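Long-range contacts in MccF (Escherichia coli, PDB 4IIY), which confers self-immunity to the antibiotic microcin C7, probably as a serine peptidase of the S66 (LD-carboxypeptidase) family that cleaves the processed toxin: residues R62-V67 and L168-E174; D44-S50 and I110-T116; L202-D208 and D335-P341. The protein carries 1 engineered substitution. One frame throughout, in Å; residues are numbered along the deposited sequence.

Contact 1. Residues R62-V67 and L168-E174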
loop_
_atom_site.group_PDB
_atom_site.type_symbol
_atom_site.label_atom_id
_atom_site.label_comp_id
_atom_site.label_asym_id
_atom_site.label_seq_id
_atom_site.Cartn_x
_atom_site.Cartn_y
_atom_site.Cartn_z
ATOM N N ARG B 62 21.907 9.066 16.608
ATOM C CA ARG B 62 21.655 7.636 16.698
ATOM C C ARG B 62 22.563 6.868 15.733
ATOM O O ARG B 62 23.065 5.785 16.056
ATOM C CB ARG B 62 20.180 7.326 16.422
ATOM C CG ARG B 62 19.809 5.874 16.729
ATOM C CD ARG B 62 18.333 5.641 16.595
ATOM N NE ARG B 62 17.872 4.305 16.972
ATOM C CZ ARG B 62 17.169 4.023 18.068
ATOM N NH1 ARG B 62 16.907 4.953 18.983
ATOM N NH2 ARG B 62 16.722 2.790 18.252
ATOM N N PHE B 63 22.762 7.425 14.542
ATOM C CA PHE B 63 23.685 6.858 13.556
ATOM C C PHE B 63 25.091 6.714 14.154
ATOM O O PHE B 63 25.701 5.644 14.097
ATOM C CB PHE B 63 23.675 7.746 12.302
ATOM C CG PHE B 63 24.779 7.466 11.307
ATOM C CD1 PHE B 63 25.010 6.193 10.810
ATOM C CD2 PHE B 63 25.560 8.514 10.825
ATOM C CE1 PHE B 63 26.022 5.963 9.884
ATOM C CE2 PHE B 63 26.567 8.287 9.890
ATOM C CZ PHE B 63 26.794 7.010 9.426
ATOM N N PHE B 64 25.608 7.784 14.755
ATOM C CA PHE B 64 26.938 7.728 15.365
ATOM C C PHE B 64 27.006 6.707 16.504
ATOM O O PHE B 64 28.013 6.019 16.667
ATOM C CB PHE B 64 27.376 9.107 15.872
ATOM C CG PHE B 64 27.888 10.030 14.790
ATOM C CD1 PHE B 64 27.948 9.626 13.465
ATOM C CD2 PHE B 64 28.318 11.309 15.111
ATOM C CE1 PHE B 64 28.428 10.486 12.481
ATOM C CE2 PHE B 64 28.795 12.167 14.135
ATOM C CZ PHE B 64 28.851 11.753 12.822
ATOM N N ARG B 65 25.944 6.602 17.297
ATOM C CA ARG B 65 25.919 5.593 18.353
ATOM C C ARG B 65 25.969 4.169 17.769
ATOM O O ARG B 65 26.666 3.304 18.293
ATOM C CB ARG B 65 24.702 5.783 19.269
ATOM C CG ARG B 65 24.624 4.779 20.414
ATOM C CD ARG B 65 23.579 5.173 21.459
ATOM N NE ARG B 65 22.275 5.438 20.860
ATOM C CZ ARG B 65 21.708 6.641 20.770
ATOM N NH1 ARG B 65 22.327 7.727 21.241
ATOM N NH2 ARG B 65 20.520 6.754 20.189
ATOM N N GLY B 66 25.232 3.922 16.689
ATOM C CA GLY B 66 25.249 2.612 16.047
ATOM C C GLY B 66 26.597 2.269 15.426
ATOM O O GLY B 66 27.066 1.130 15.532
ATOM N N VAL B 67 27.213 3.246 14.772
ATOM C CA VAL B 67 28.561 3.073 14.229
ATOM C C VAL B 67 29.545 2.679 15.336
ATOM O O VAL B 67 30.291 1.702 15.211
ATOM C CB VAL B 67 29.028 4.354 13.517
ATOM C CG1 VAL B 67 30.540 4.326 13.275
ATOM C CG2 VAL B 67 28.252 4.545 12.202
ATOM N N LEU B 168 21.399 -0.420 10.674
ATOM C CA LEU B 168 22.390 0.213 11.525
ATOM C C LEU B 168 21.799 1.222 12.508
ATOM O O LEU B 168 22.085 1.166 13.712
ATOM C CB LEU B 168 23.452 0.858 10.644
ATOM C CG LEU B 168 24.557 1.655 11.344
ATOM C CD1 LEU B 168 25.367 0.780 12.265
ATOM C CD2 LEU B 168 25.443 2.344 10.301
ATOM N N ILE B 169 20.976 2.126 11.999
ATOM C CA ILE B 169 20.482 3.234 12.808
ATOM C C ILE B 169 19.400 2.813 13.818
ATOM O O ILE B 169 19.594 2.954 15.029
ATOM C CB ILE B 169 20.082 4.450 11.926
ATOM C CG1 ILE B 169 21.305 4.950 11.145
ATOM C CG2 ILE B 169 19.462 5.554 12.776
ATOM C CD1 ILE B 169 21.000 6.073 10.161
ATOM N N PRO B 170 18.264 2.271 13.354
ATOM C CA PRO B 170 17.247 1.922 14.353
ATOM C C PRO B 170 17.689 0.770 15.249
ATOM O O PRO B 170 17.388 0.773 16.438
ATOM C CB PRO B 170 16.033 1.514 13.501
ATOM C CG PRO B 170 16.611 1.097 12.189
ATOM C CD PRO B 170 17.809 1.998 11.981
ATOM N N SER B 171 18.401 -0.207 14.703
ATOM C CA SER B 171 18.674 -1.406 15.487
ATOM C C SER B 171 19.900 -1.277 16.383
ATOM O O SER B 171 19.858 -1.610 17.566
ATOM C CB SER B 171 18.833 -2.625 14.574
ATOM O OG SER B 171 17.743 -2.756 13.678
ATOM N N PHE B 172 21.010 -0.828 15.813
ATOM C CA PHE B 172 22.250 -0.756 16.583
ATOM C C PHE B 172 22.477 0.592 17.259
ATOM O O PHE B 172 23.379 0.711 18.078
ATOM C CB PHE B 172 23.459 -1.217 15.757
ATOM C CG PHE B 172 23.436 -2.689 15.458
ATOM C CD1 PHE B 172 23.360 -3.604 16.492
ATOM C CD2 PHE B 172 23.455 -3.160 14.155
ATOM C CE1 PHE B 172 23.314 -4.973 16.228
ATOM C CE2 PHE B 172 23.426 -4.515 13.893
ATOM C CZ PHE B 172 23.352 -5.418 14.930
ATOM N N GLY B 173 21.651 1.588 16.939
ATOM C CA GLY B 173 21.651 2.841 17.670
ATOM C C GLY B 173 20.697 2.856 18.860
ATOM O O GLY B 173 20.621 3.844 19.591
ATOM N N GLU B 174 19.960 1.765 19.053
ATOM C CA GLU B 174 19.115 1.591 20.231
ATOM C C GLU B 174 19.968 1.610 21.504
ATOM O O GLU B 174 21.043 1.004 21.555
ATOM C CB GLU B 174 18.350 0.266 20.107
ATOM C CG GLU B 174 17.502 -0.154 21.314
ATOM C CD GLU B 174 16.280 0.728 21.558
ATOM O OE1 GLU B 174 16.052 1.698 20.802
ATOM O OE2 GLU B 174 15.528 0.428 22.514
HETATM O O HOH W 1 14.083 4.392 20.185
#
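With CG of Arg62 turned away from its own backbone N (chi1 -170°) and the chain extended as far as NE, the guanidinium reaches the carbonyls of Ile169 and Pro170 in the weakly bonded helix 168-172, Gly173 and Glu174 lying over one of its faces. NE donates to Ile169 O at 2.9 Å, approaching from above the carbonyl plane. NH2 gives a nearly straight bond to Pro170 O (2.8 Å, 175° at the hydrogen), and that oxygen lies in the guanidinium plane. NH2 also forms a salt bridge to Glu174 OE1 at 2.9 Å through the anti lone pair; the other carboxylate oxygen is paired with Lys222. A bend at chi3 swings Arg65 to the same turn, where NE and NH2 both grip Gly173 O side-on, NE at 2.6 Å. Cut back to an alanine, position 62 is likely to leave Glu174 OE1 without its partner here and to take the side-chain donors from Ile169 O and Pro170 O. The backbones come close where neither residue has a side chain: the CA atoms of Gly66 and Gly173 are 4.0 Å apart, and a CB on Gly66 would clash with Leu168 O. Beyond them Phe63 meets Leu168 CD2 at its ring edge, CE1 to CD2 3.7 Å, while Ile169 CD1 packs on Phe63 CB. The short axes cross at 69°. Helix 60-72 thus packs against the 168-174 segment, which includes the ligand-pocket residue Pro170, while Leu168 and Phe172 rest on Met114 of strand 110-115 and Ile169 reaches helix 55-58.

Contact 2. Residues D44-S50 and I110-T116. With EDO (1,2-ethanediol), chain P.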
loop_
_atom_site.group_PDB
_atom_site.type_symbol
_atom_site.label_atom_id
_atom_site.label_comp_id
_atom_site.label_asym_id
_atom_site.label_seq_id
_atom_site.Cartn_x
_atom_site.Cartn_y
_atom_site.Cartn_z
ATOM N N ASP B 44 35.259 -8.661 10.534
ATOM C CA ASP B 44 34.866 -8.436 9.146
ATOM C C ASP B 44 34.488 -6.979 8.860
ATOM O O ASP B 44 34.284 -6.168 9.769
ATOM C CB ASP B 44 33.697 -9.348 8.746
ATOM C CG ASP B 44 34.135 -10.764 8.385
ATOM O OD1 ASP B 44 35.355 -11.035 8.292
ATOM O OD2 ASP B 44 33.244 -11.612 8.178
ATOM N N THR B 45 34.375 -6.685 7.572
ATOM C CA THR B 45 33.956 -5.383 7.080
ATOM C C THR B 45 32.479 -5.388 6.687
ATOM O O THR B 45 32.022 -6.240 5.911
ATOM C CB THR B 45 34.808 -4.973 5.862
ATOM O OG1 THR B 45 36.185 -4.895 6.257
ATOM C CG2 THR B 45 34.369 -3.631 5.307
ATOM N N ILE B 46 31.744 -4.432 7.245
ATOM C CA ILE B 46 30.332 -4.230 6.950
ATOM C C ILE B 46 30.207 -2.919 6.191
ATOM O O ILE B 46 30.717 -1.896 6.651
ATOM C CB ILE B 46 29.517 -4.129 8.258
ATOM C CG1 ILE B 46 29.617 -5.434 9.067
ATOM C CG2 ILE B 46 28.064 -3.771 7.954
ATOM C CD1 ILE B 46 29.013 -5.364 10.468
ATOM N N GLY B 47 29.552 -2.937 5.032
ATOM C CA GLY B 47 29.259 -1.705 4.316
ATOM C C GLY B 47 27.811 -1.325 4.528
ATOM O O GLY B 47 26.968 -2.212 4.624
ATOM N N PHE B 48 27.512 -0.033 4.611
ATOM C CA PHE B 48 26.130 0.378 4.816
ATOM C C PHE B 48 25.628 1.339 3.747
ATOM O O PHE B 48 26.402 2.125 3.177
ATOM C CB PHE B 48 25.889 0.892 6.244
ATOM C CG PHE B 48 26.773 2.040 6.674
ATOM C CD1 PHE B 48 26.480 3.337 6.295
ATOM C CD2 PHE B 48 27.867 1.823 7.507
ATOM C CE1 PHE B 48 27.255 4.406 6.737
ATOM C CE2 PHE B 48 28.654 2.890 7.945
ATOM C CZ PHE B 48 28.352 4.178 7.552
ATOM N N PHE B 49 24.327 1.253 3.465
ATOM C CA PHE B 49 23.709 2.023 2.389
ATOM C C PHE B 49 22.374 2.601 2.845
ATOM O O PHE B 49 21.728 2.051 3.744
ATOM C CB PHE B 49 23.491 1.133 1.156
ATOM C CG PHE B 49 22.468 0.052 1.369
ATOM C CD1 PHE B 49 21.160 0.229 0.959
ATOM C CD2 PHE B 49 22.802 -1.119 2.023
ATOM C CE1 PHE B 49 20.214 -0.752 1.182
ATOM C CE2 PHE B 49 21.867 -2.105 2.237
ATOM C CZ PHE B 49 20.564 -1.917 1.825
ATOM N N SER B 50 21.964 3.700 2.217
ATOM C CA SER B 50 20.698 4.368 2.518
ATOM C C SER B 50 19.803 4.349 1.276
ATOM O O SER B 50 19.858 5.247 0.427
ATOM C CB SER B 50 20.958 5.804 2.974
ATOM O OG SER B 50 21.815 5.844 4.113
ATOM N N ILE B 110 34.091 -6.397 1.460
ATOM C CA ILE B 110 32.853 -6.343 2.240
ATOM C C ILE B 110 32.204 -7.719 2.367
ATOM O O ILE B 110 31.965 -8.392 1.368
ATOM C CB ILE B 110 31.863 -5.326 1.623
ATOM C CG1 ILE B 110 32.458 -3.923 1.685
ATOM C CG2 ILE B 110 30.526 -5.360 2.359
ATOM C CD1 ILE B 110 31.595 -2.844 1.066
ATOM N N THR B 111 31.926 -8.139 3.597
ATOM C CA THR B 111 31.270 -9.420 3.845
ATOM C C THR B 111 29.752 -9.254 4.021
ATOM O O THR B 111 28.977 -10.154 3.708
ATOM C CB THR B 111 31.862 -10.115 5.094
ATOM O OG1 THR B 111 33.242 -10.427 4.855
ATOM C CG2 THR B 111 31.127 -11.399 5.421
ATOM N N CYS B 112 29.347 -8.097 4.546
ATOM C CA CYS B 112 27.952 -7.829 4.894
ATOM C C CYS B 112 27.572 -6.437 4.419
ATOM O O CYS B 112 28.303 -5.470 4.666
ATOM C CB CYS B 112 27.755 -7.952 6.410
ATOM S SG CYS B 112 26.138 -7.447 7.044
ATOM N N ILE B 113 26.447 -6.357 3.714
ATOM C CA ILE B 113 25.867 -5.096 3.262
ATOM C C ILE B 113 24.606 -4.843 4.087
ATOM O O ILE B 113 23.649 -5.619 4.018
ATOM C CB ILE B 113 25.539 -5.147 1.757
ATOM C CG1 ILE B 113 26.833 -5.294 0.946
ATOM C CG2 ILE B 113 24.770 -3.909 1.321
ATOM C CD1 ILE B 113 26.614 -5.467 -0.549
ATOM N N MET B 114 24.637 -3.774 4.882
ATOM C CA MET B 114 23.627 -3.492 5.897
ATOM C C MET B 114 22.913 -2.173 5.621
ATOM O O MET B 114 23.550 -1.144 5.389
ATOM C CB MET B 114 24.300 -3.427 7.275
ATOM C CG MET B 114 23.363 -3.079 8.431
ATOM S SD MET B 114 24.225 -2.998 10.030
ATOM C CE MET B 114 24.579 -4.739 10.298
ATOM N N SER B 115 21.585 -2.200 5.648
ATOM C CA SER B 115 20.800 -0.989 5.523
ATOM C C SER B 115 21.058 -0.042 6.684
ATOM O O SER B 115 21.179 -0.492 7.821
ATOM C CB SER B 115 19.324 -1.375 5.495
ATOM O OG SER B 115 18.493 -0.238 5.492
ATOM N N THR B 116 21.122 1.261 6.422
ATOM C CA THR B 116 21.141 2.217 7.531
ATOM C C THR B 116 19.760 2.350 8.199
ATOM O O THR B 116 19.658 2.407 9.434
ATOM C CB THR B 116 21.607 3.613 7.099
ATOM O OG1 THR B 116 20.745 4.093 6.060
ATOM C CG2 THR B 116 23.061 3.588 6.613
HETATM C C1 EDO P . 35.531 -15.457 6.243
HETATM O O1 EDO P . 34.682 -16.420 5.605
HETATM C C2 EDO P . 34.741 -14.640 7.263
HETATM O O2 EDO P . 33.809 -13.769 6.605
HETATM O O HOH W 2 35.129 -8.528 5.449
HETATM O O HOH W 3 18.591 1.376 3.283
#
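Phe49 and Thr116, with Met114 next, lose the most surface where strand 45-49 runs parallel to strand 112-115, the short axes 4.6 Å apart. Phe49 takes chi1 67°, its CG between the backbone N and the carbonyl carbon, and this folds the ring across the neighbouring strand. Ser115 CA lies over one face, 4.0 Å from the ring centroid and 26° off the normal, a CH-pi contact. On the same ring Phe49 CD2 meets Ile113 CG2 at 3.5 Å, the two side chains crossing at about a right angle. Thr116 closes the ladder: its backbone N donates to Phe49 O at 2.9 Å, its OG1 is hydrogen-bonded to Ser50 OG at 2.8 Å, and its methyl CG2 touches Phe48 CD1 at 3.4 Å. Met114 works mainly through its main chain and CB. Its N bonds to Gly47 O with an angle of 170° at the hydrogen, its O accepts from Phe49 N, and its CB packs against Ile46 CG2. Gly47 N to Cys112 O and Thr111 N to Thr45 O continue the pairing. Gly47 needs to be small, because a CB there would run into Ile110 CD1. The Met114 face of the sheet, with Ile46 and Phe48, meets helix 168-172; the Phe49 face, with Ile113, meets helix 94-105. Chemically, the interior is apolar side chains on a parallel backbone ladder, whereas polar groups gather at the two ends. At one end a water joins Thr45 N to Thr111 OG1; at the other a water is a further partner for Phe49 O, to which it donates, and the acceptor for Ser115 OG (2.7 Å), near the ligand pocket.

Contact 3. Residues L202-D208 and D335-P341. With 1EI (5'-O-(L-alpha-glutamylsulfamoyl)inosine), chain K.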
loop_
_atom_site.group_PDB
_atom_site.type_symbol
_atom_site.label_atom_id
_atom_site.label_comp_id
_atom_site.label_asym_id
_atom_site.label_seq_id
_atom_site.Cartn_x
_atom_site.Cartn_y
_atom_site.Cartn_z
ATOM N N LEU B 202 14.022 -16.802 23.043
ATOM C CA LEU B 202 12.875 -15.922 23.194
ATOM C C LEU B 202 13.292 -14.753 24.070
ATOM O O LEU B 202 13.620 -14.951 25.238
ATOM C CB LEU B 202 11.735 -16.678 23.879
ATOM C CG LEU B 202 10.445 -15.885 24.099
ATOM C CD1 LEU B 202 9.746 -15.625 22.774
ATOM C CD2 LEU B 202 9.515 -16.625 25.065
ATOM N N PRO B 203 13.309 -13.528 23.516
ATOM C CA PRO B 203 13.655 -12.394 24.384
ATOM C C PRO B 203 12.757 -12.334 25.617
ATOM O O PRO B 203 11.546 -12.513 25.527
ATOM C CB PRO B 203 13.421 -11.180 23.480
ATOM C CG PRO B 203 13.670 -11.715 22.103
ATOM C CD PRO B 203 13.111 -13.108 22.120
ATOM N N GLU B 204 13.363 -12.077 26.772
ATOM C CA GLU B 204 12.609 -12.056 28.020
ATOM C C GLU B 204 11.687 -10.851 28.093
ATOM O O GLU B 204 10.577 -10.944 28.617
ATOM C CB GLU B 204 13.554 -12.077 29.221
ATOM C CG GLU B 204 14.280 -13.405 29.382
ATOM C CD GLU B 204 15.144 -13.469 30.627
ATOM O OE1 GLU B 204 15.692 -12.422 31.037
ATOM O OE2 GLU B 204 15.278 -14.574 31.195
ATOM N N LYS B 205 12.141 -9.728 27.546
ATOM C CA LYS B 205 11.378 -8.486 27.574
ATOM C C LYS B 205 11.519 -7.793 26.230
ATOM O O LYS B 205 12.507 -8.007 25.515
ATOM C CB LYS B 205 11.908 -7.554 28.665
ATOM C CG LYS B 205 11.835 -8.101 30.082
ATOM C CD LYS B 205 10.415 -8.088 30.591
ATOM C CE LYS B 205 10.356 -8.541 32.041
ATOM N NZ LYS B 205 11.139 -7.650 32.936
ATOM N N TRP B 206 10.545 -6.953 25.899
ATOM C CA TRP B 206 10.557 -6.213 24.638
ATOM C C TRP B 206 9.865 -4.873 24.833
ATOM O O TRP B 206 9.194 -4.646 25.847
ATOM C CB TRP B 206 9.849 -7.010 23.532
ATOM C CG TRP B 206 8.392 -7.230 23.816
ATOM C CD1 TRP B 206 7.841 -8.173 24.657
ATOM C CD2 TRP B 206 7.291 -6.469 23.299
ATOM N NE1 TRP B 206 6.477 -8.047 24.670
ATOM C CE2 TRP B 206 6.112 -7.011 23.853
ATOM C CE3 TRP B 206 7.187 -5.389 22.417
ATOM C CZ2 TRP B 206 4.853 -6.511 23.553
ATOM C CZ3 TRP B 206 5.934 -4.894 22.123
ATOM C CH2 TRP B 206 4.784 -5.453 22.690
ATOM N N SER B 207 10.030 -3.973 23.873
ATOM C CA SER B 207 9.320 -2.701 23.906
ATOM C C SER B 207 9.081 -2.194 22.499
ATOM O O SER B 207 9.790 -2.565 21.558
ATOM C CB SER B 207 10.094 -1.638 24.689
ATOM O OG SER B 207 9.260 -0.515 24.973
ATOM N N ASP B 208 8.095 -1.316 22.373
ATOM C CA ASP B 208 7.835 -0.631 21.119
ATOM C C ASP B 208 7.692 0.876 21.287
ATOM O O ASP B 208 7.298 1.556 20.346
ATOM C CB ASP B 208 6.595 -1.201 20.411
ATOM C CG ASP B 208 5.311 -0.998 21.200
ATOM O OD1 ASP B 208 5.384 -0.589 22.386
ATOM O OD2 ASP B 208 4.217 -1.278 20.643
ATOM N N ASP B 335 9.642 -12.014 17.484
ATOM C CA ASP B 335 10.462 -10.827 17.710
ATOM C C ASP B 335 11.401 -10.563 16.539
ATOM O O ASP B 335 12.624 -10.526 16.689
ATOM C CB ASP B 335 11.247 -10.965 19.014
ATOM C CG ASP B 335 10.338 -11.029 20.221
ATOM O OD1 ASP B 335 9.783 -9.973 20.602
ATOM O OD2 ASP B 335 10.149 -12.142 20.770
ATOM N N CYS B 336 10.811 -10.366 15.368
ATOM C CA CYS B 336 11.576 -10.021 14.178
ATOM C C CYS B 336 10.740 -9.005 13.424
ATOM O O CYS B 336 9.960 -9.356 12.526
ATOM C CB CYS B 336 11.878 -11.275 13.348
ATOM S SG CYS B 336 12.984 -11.008 11.954
ATOM N N SER B 337 10.863 -7.747 13.829
ATOM C CA SER B 337 9.942 -6.711 13.388
ATOM C C SER B 337 10.520 -5.362 13.775
ATOM O O SER B 337 11.733 -5.240 13.942
ATOM C CB SER B 337 8.571 -6.922 14.032
ATOM O OG SER B 337 8.632 -6.686 15.426
ATOM N N HIS B 338 9.660 -4.352 13.909
ATOM C CA HIS B 338 10.097 -3.026 14.329
ATOM C C HIS B 338 10.233 -2.893 15.853
ATOM O O HIS B 338 10.703 -1.859 16.340
ATOM C CB HIS B 338 9.116 -1.959 13.849
ATOM C CG HIS B 338 9.160 -1.673 12.378
ATOM N ND1 HIS B 338 8.845 -2.602 11.406
ATOM C CD2 HIS B 338 9.426 -0.522 11.722
ATOM C CE1 HIS B 338 8.934 -2.033 10.212
ATOM N NE2 HIS B 338 9.285 -0.772 10.378
ATOM N N THR B 339 9.799 -3.894 16.618
ATOM C CA THR B 339 9.956 -3.821 18.074
ATOM C C THR B 339 11.396 -4.164 18.482
ATOM O O THR B 339 12.150 -4.740 17.702
ATOM C CB THR B 339 8.952 -4.736 18.793
ATOM O OG1 THR B 339 9.164 -6.096 18.385
ATOM C CG2 THR B 339 7.519 -4.344 18.442
ATOM N N HIS B 340 11.779 -3.779 19.697
ATOM C CA HIS B 340 13.101 -4.091 20.250
ATOM C C HIS B 340 12.954 -5.093 21.385
ATOM O O HIS B 340 12.044 -4.970 22.209
ATOM C CB HIS B 340 13.783 -2.828 20.788
ATOM C CG HIS B 340 14.120 -1.838 19.721
ATOM N ND1 HIS B 340 15.290 -1.891 18.992
ATOM C CD2 HIS B 340 13.422 -0.781 19.239
ATOM C CE1 HIS B 340 15.299 -0.904 18.113
ATOM N NE2 HIS B 340 14.179 -0.217 18.242
ATOM N N PRO B 341 13.848 -6.084 21.457
ATOM C CA PRO B 341 14.964 -6.355 20.544
ATOM C C PRO B 341 14.488 -7.088 19.292
ATOM O O PRO B 341 13.345 -7.541 19.218
ATOM C CB PRO B 341 15.866 -7.261 21.380
ATOM C CG PRO B 341 14.894 -8.055 22.201
ATOM C CD PRO B 341 13.756 -7.099 22.523
HETATM O O6 1EI K . 11.714 10.247 15.077
HETATM C C6 1EI K . 11.590 9.055 15.433
HETATM N N1 1EI K . 11.264 8.731 16.701
HETATM C C2 1EI K . 11.132 7.454 17.099
HETATM N N3 1EI K . 11.314 6.405 16.280
HETATM C C5 1EI K . 11.805 7.959 14.471
HETATM C C4 1EI K . 11.645 6.602 14.985
HETATM N N7 1EI K . 12.138 7.843 13.169
HETATM C C8 1EI K . 12.183 6.523 12.872
HETATM N N9 1EI K . 11.886 5.794 13.960
HETATM C "C1'" 1EI K . 11.820 4.325 14.035
HETATM O "O4'" 1EI K . 12.733 3.706 13.141
HETATM C "C2'" 1EI K . 10.442 3.884 13.590
HETATM O "O2'" 1EI K . 9.567 3.803 14.715
HETATM C "C3'" 1EI K . 10.696 2.528 12.971
HETATM O "O3'" 1EI K . 10.310 1.506 13.886
HETATM C "C4'" 1EI K . 12.197 2.441 12.762
HETATM C "C5'" 1EI K . 12.553 2.110 11.318
HETATM O "O5'" 1EI K . 12.104 3.141 10.433
HETATM S SBF 1EI K . 12.021 2.831 8.933
HETATM O OAE 1EI K . 12.275 4.050 8.196
HETATM O OAF 1EI K . 13.012 1.822 8.673
HETATM N NAQ 1EI K . 10.599 2.274 8.683
HETATM C C 1EI K . 10.128 1.746 7.534
HETATM O O 1EI K . 10.734 1.592 6.479
HETATM C CA 1EI K . 8.709 1.255 7.570
HETATM N N 1EI K . 8.083 1.578 8.841
HETATM C CB 1EI K . 7.930 1.842 6.398
HETATM C CG 1EI K . 6.936 0.830 5.835
HETATM C CD 1EI K . 5.684 0.787 6.681
HETATM O OE1 1EI K . 5.723 1.241 7.843
HETATM O OE2 1EI K . 4.657 0.298 6.179
#
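A single antiparallel bridge, Ser207 with His340, joins the segment around the short strand 205-206 to the loop between strands 330-334 and 345-347 that carries His338. Two bonds define it as a hydrogen-bonded pair: Ser207 N to His340 O at 2.8 Å and His340 N to Ser207 O at 3.0 Å, the latter 168° at the hydrogen. Side chains pack beside it. Pro203 CB meets Pro341 CG at 3.7 Å, and Pro341 CD sits 3.4 Å from Lys205 O; the peptide bond before Pro341 is cis. Pro203 CD also lies against Asp335 OD2, at 3.4 Å; the carboxylate itself is held by Lys302 through OD1 and by Asn227 through OD2. The backbone places Trp206 CB near His340 O, and chi1 of 64° directs the ring toward Thr339, Trp206 CZ3 coming within 4.0 Å of Thr339 CG2 in an oblique approach. The same methyl also touches Asp208 CB. Within the loop Ser337 OG accepts from Thr339 N, 3.3 Å and 171° at the hydrogen, an ST turn just ahead of the bridge. His338, predicted to belong to the charge relay system, lies within that turn; its NE2 accepts from the amino N of the bound glutamylsulfamoyl inosine at 3.1 Å, and its ND1 is bonded to Glu270, the other predicted relay residue. The bridge lies two residues on from His338 and ties that part of the loop to 202-208. Around it, Tyr225 of strand 225-226 pairs with Trp206, Pro341 and His340 pack on helix 178-191, and Ser337 touches Glu270 at the end of strand 266-270.

Contacts 1 and 2 belong together: their centres are 13 Å apart and their segments alternate along the chain. The C-terminal end of strand 110-115 abuts the start of helix 168-172 in space, where Leu168 N and Ile169 N probably bond to Ser115 O and Thr116 O. The strands of contact 2 are neighbours in the six-stranded mixed sheet; the loop of contact 3 runs from strand 330-334 of the eight-stranded sheet to strand 345-347 of the six-stranded one. Contact 3 comes last in sequence, its centre 16 Å from contact 1's and 23 Å from contact 2's. His340 touches Pro170 and Glu174; Pro170 of contact 1 and His338 lie on adjoining parts of the ligand pocket.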